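Local coordinates for 4-oxalmesaconate hydratase (Pseudomonas putida, PDB 5CGZ), which catalyses the zinc-dependent hydration of the enol of oxalomesaconic acid to 4-carboxy-4-hydroxy-2-oxoadipic acid, the third step of gallate breakdown, at residues F14-A23 and A67-A76. Numbering follows the deposited sequence. Where two conformers were deposited one is given.
Sequences FVWRAGGAIA and AMAAAEILGA
Leu-74 fits as a knob into the hole formed by Phe-14, Gly-19, Ile-22 and Ala-23. CD1 meets the Phe-14 ring at CE2 (4.0 Å) and CD2 lies against the Gly-19 carbonyl, 3.5 Å from O. Glycine suits that wall, because a CB there would run into the Val-15 carbonyl oxygen. Ile-22 turns CG2 anti to its backbone N, which lays this methyl against Leu-74 CB and, at 3.6 Å, Ala-76 CB. An alanine in place of Leu-74 keeps the CB but removes both methyls, and would probably open a gap beside Gly-19 and leave Phe-14 CE2 without its aliphatic neighbour.

Ala-67 O meets the Phe-14 ring at its edge, in plane, 3.7 Å from CZ, while Val-15 CG2 covers one face near the rim. That same methyl touches Ala-70 CB at 3.5 Å; Ala-67, Ala-70 and Ala-71, small enough to pack closely, border the ring. In this Rossmann-like fold the two helices run side by side at 31° against the parallel strands. Phe-14, the residue after zinc ligand Asp-13, also touches Val-34 and Cys-36 of strand 31-36.

Ala-23 CA makes a CA-H...O contact with Leu-74 O (3.4 Å), and one water donates to both Ala-23 O and Leu-74 O. Gly-75, with positive phi, closes helix 56-74 in a Schellman motif, Ala-76 N bonding to Ala-71 O; a CB at these backbone angles would jam against the preceding carbonyl O.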
loop_
_atom_site.group_PDB
_atom_site.type_symbol
_atom_site.label_atom_id
_atom_site.label_comp_id
_atom_site.label_asym_id
_atom_site.label_seq_id
_atom_site.Cartn_x
_atom_site.Cartn_y
_atom_site.Cartn_z
ATOM N N PHE A 14 -1.701 -18.371 22.063
ATOM C CA PHE A 14 -2.475 -19.345 21.304
ATOM C C PHE A 14 -3.875 -19.482 21.893
ATOM O O PHE A 14 -4.804 -19.870 21.191
ATOM C CB PHE A 14 -1.765 -20.717 21.235
ATOM C CG PHE A 14 -1.815 -21.520 22.518
ATOM C CD1 PHE A 14 -0.824 -21.383 23.483
ATOM C CD2 PHE A 14 -2.828 -22.446 22.734
ATOM C CE1 PHE A 14 -0.858 -22.139 24.660
ATOM C CE2 PHE A 14 -2.874 -23.208 23.908
ATOM C CZ PHE A 14 -1.886 -23.053 24.874
ATOM N N VAL A 15 -4.037 -19.139 23.169
ATOM C CA VAL A 15 -5.352 -19.247 23.798
ATOM C C VAL A 15 -6.270 -18.115 23.324
ATOM O O VAL A 15 -7.368 -18.375 22.850
ATOM C CB VAL A 15 -5.254 -19.242 25.350
ATOM C CG1 VAL A 15 -6.646 -19.264 25.981
ATOM C CG2 VAL A 15 -4.442 -20.440 25.830
ATOM N N TRP A 16 -5.815 -16.867 23.421
ATOM C CA TRP A 16 -6.634 -15.736 22.966
ATOM C C TRP A 16 -6.960 -15.807 21.479
ATOM O O TRP A 16 -8.085 -15.512 21.065
ATOM C CB TRP A 16 -5.941 -14.394 23.220
ATOM C CG TRP A 16 -5.390 -14.153 24.595
ATOM C CD1 TRP A 16 -4.087 -13.896 24.918
ATOM C CD2 TRP A 16 -6.126 -14.100 25.825
ATOM N NE1 TRP A 16 -3.966 -13.699 26.276
ATOM C CE2 TRP A 16 -5.201 -13.822 26.854
ATOM C CE3 TRP A 16 -7.477 -14.260 26.156
ATOM C CZ2 TRP A 16 -5.581 -13.708 28.193
ATOM C CZ3 TRP A 16 -7.854 -14.144 27.485
ATOM C CH2 TRP A 16 -6.908 -13.873 28.486
ATOM N N ARG A 17 -5.969 -16.192 20.681
ATOM C CA ARG A 17 -5.998 -15.944 19.235
ATOM C C ARG A 17 -6.263 -17.176 18.383
ATOM O O ARG A 17 -6.623 -17.043 17.216
ATOM C CB ARG A 17 -4.664 -15.316 18.790
ATOM C CG ARG A 17 -4.264 -14.157 19.663
ATOM C CD ARG A 17 -3.027 -13.388 19.207
ATOM N NE ARG A 17 -2.595 -12.629 20.374
ATOM C CZ ARG A 17 -3.239 -11.562 20.836
ATOM N NH1 ARG A 17 -4.301 -11.087 20.185
ATOM N NH2 ARG A 17 -2.811 -10.961 21.932
ATOM N N ALA A 18 -6.071 -18.366 18.952
ATOM C CA ALA A 18 -6.163 -19.601 18.169
ATOM C C ALA A 18 -6.963 -20.710 18.856
ATOM O O ALA A 18 -7.068 -21.814 18.317
ATOM C CB ALA A 18 -4.756 -20.112 17.847
ATOM N N GLY A 19 -7.506 -20.429 20.041
ATOM C CA GLY A 19 -8.208 -21.442 20.812
ATOM C C GLY A 19 -9.322 -22.111 20.022
ATOM O O GLY A 19 -9.441 -23.340 20.009
ATOM N N GLY A 20 -10.132 -21.302 19.348
ATOM C CA GLY A 20 -11.202 -21.827 18.514
ATOM C C GLY A 20 -10.681 -22.722 17.405
ATOM O O GLY A 20 -11.171 -23.832 17.216
ATOM N N ALA A 21 -9.687 -22.239 16.661
ATOM C CA ALA A 21 -9.149 -22.993 15.541
ATOM C C ALA A 21 -8.583 -24.335 16.020
ATOM O O ALA A 21 -8.720 -25.357 15.346
ATOM C CB ALA A 21 -8.070 -22.176 14.811
ATOM N N ILE A 22 -7.942 -24.323 17.181
ATOM C CA ILE A 22 -7.358 -25.543 17.737
ATOM C C ILE A 22 -8.449 -26.563 18.094
ATOM O O ILE A 22 -8.409 -27.716 17.641
ATOM C CB ILE A 22 -6.482 -25.226 18.978
ATOM C CG1 ILE A 22 -5.242 -24.425 18.548
ATOM C CG2 ILE A 22 -6.069 -26.521 19.685
ATOM C CD1 ILE A 22 -4.428 -23.846 19.690
ATOM N N ALA A 23 -9.434 -26.127 18.879
ATOM C CA ALA A 23 -10.520 -27.004 19.309
ATOM C C ALA A 23 -11.323 -27.515 18.120
ATOM O O ALA A 23 -11.720 -28.682 18.088
ATOM C CB ALA A 23 -11.438 -26.278 20.297
ATOM N N ALA A 67 -0.863 -22.789 30.402
ATOM C CA ALA A 67 -0.834 -23.201 29.003
ATOM C C ALA A 67 -1.162 -24.683 28.865
ATOM O O ALA A 67 -1.927 -25.086 27.982
ATOM C CB ALA A 67 0.521 -22.898 28.384
ATOM N N MET A 68 -0.592 -25.495 29.752
ATOM C CA MET A 68 -0.866 -26.929 29.728
ATOM C C MET A 68 -2.330 -27.216 30.025
ATOM O O MET A 68 -2.924 -28.092 29.402
ATOM C CB MET A 68 0.028 -27.661 30.718
ATOM C CG MET A 68 1.437 -27.868 30.199
ATOM S SD MET A 68 2.524 -28.469 31.502
ATOM C CE MET A 68 3.957 -28.955 30.535
ATOM N N ALA A 69 -2.913 -26.468 30.959
ATOM C CA ALA A 69 -4.331 -26.636 31.272
ATOM C C ALA A 69 -5.199 -26.244 30.072
ATOM O O ALA A 69 -6.140 -26.953 29.717
ATOM C CB ALA A 69 -4.713 -25.813 32.504
ATOM N N ALA A 70 -4.869 -25.120 29.439
ATOM C CA ALA A 70 -5.624 -24.658 28.271
ATOM C C ALA A 70 -5.507 -25.647 27.113
ATOM O O ALA A 70 -6.503 -25.977 26.457
ATOM C CB ALA A 70 -5.145 -23.271 27.834
ATOM N N ALA A 71 -4.289 -26.115 26.862
ATOM C CA ALA A 71 -4.053 -27.067 25.781
ATOM C C ALA A 71 -4.889 -28.332 25.954
ATOM O O ALA A 71 -5.424 -28.865 24.983
ATOM C CB ALA A 71 -2.571 -27.421 25.692
ATOM N N GLU A 72 -4.987 -28.801 27.197
ATOM C CA GLU A 72 -5.745 -30.008 27.525
ATOM C C GLU A 72 -7.214 -29.811 27.172
ATOM O O GLU A 72 -7.833 -30.654 26.528
ATOM C CB GLU A 72 -5.586 -30.357 29.015
ATOM C CG GLU A 72 -5.986 -31.786 29.406
ATOM C CD GLU A 72 -7.418 -31.901 29.922
ATOM O OE1 GLU A 72 -8.035 -30.858 30.237
ATOM O OE2 GLU A 72 -7.925 -33.041 30.015
ATOM N N ILE A 73 -7.758 -28.675 27.590
ATOM C CA ILE A 73 -9.145 -28.314 27.293
ATOM C C ILE A 73 -9.411 -28.212 25.786
ATOM O O ILE A 73 -10.439 -28.683 25.294
ATOM C CB ILE A 73 -9.523 -26.970 27.950
ATOM C CG1 ILE A 73 -9.577 -27.121 29.473
ATOM C CG2 ILE A 73 -10.838 -26.439 27.376
ATOM C CD1 ILE A 73 -9.727 -25.818 30.224
ATOM N N LEU A 74 -8.475 -27.611 25.053
ATOM C CA LEU A 74 -8.658 -27.392 23.620
ATOM C C LEU A 74 -8.433 -28.675 22.816
ATOM O O LEU A 74 -8.967 -28.823 21.716
ATOM C CB LEU A 74 -7.717 -26.286 23.130
ATOM C CG LEU A 74 -7.951 -24.903 23.758
ATOM C CD1 LEU A 74 -6.811 -23.953 23.383
ATOM C CD2 LEU A 74 -9.315 -24.323 23.347
ATOM N N GLY A 75 -7.652 -29.602 23.365
ATOM C CA GLY A 75 -7.336 -30.837 22.664
ATOM C C GLY A 75 -6.049 -30.754 21.850
ATOM O O GLY A 75 -5.946 -31.340 20.776
ATOM N N ALA A 76 -5.060 -30.024 22.357
ATOM C CA ALA A 76 -3.776 -29.899 21.669
ATOM C C ALA A 76 -2.643 -30.385 22.546
ATOM O O ALA A 76 -2.761 -30.387 23.768
ATOM C CB ALA A 76 -3.518 -28.456 21.272
HETATM O O HOH W 1 -11.421 -30.222 20.676
#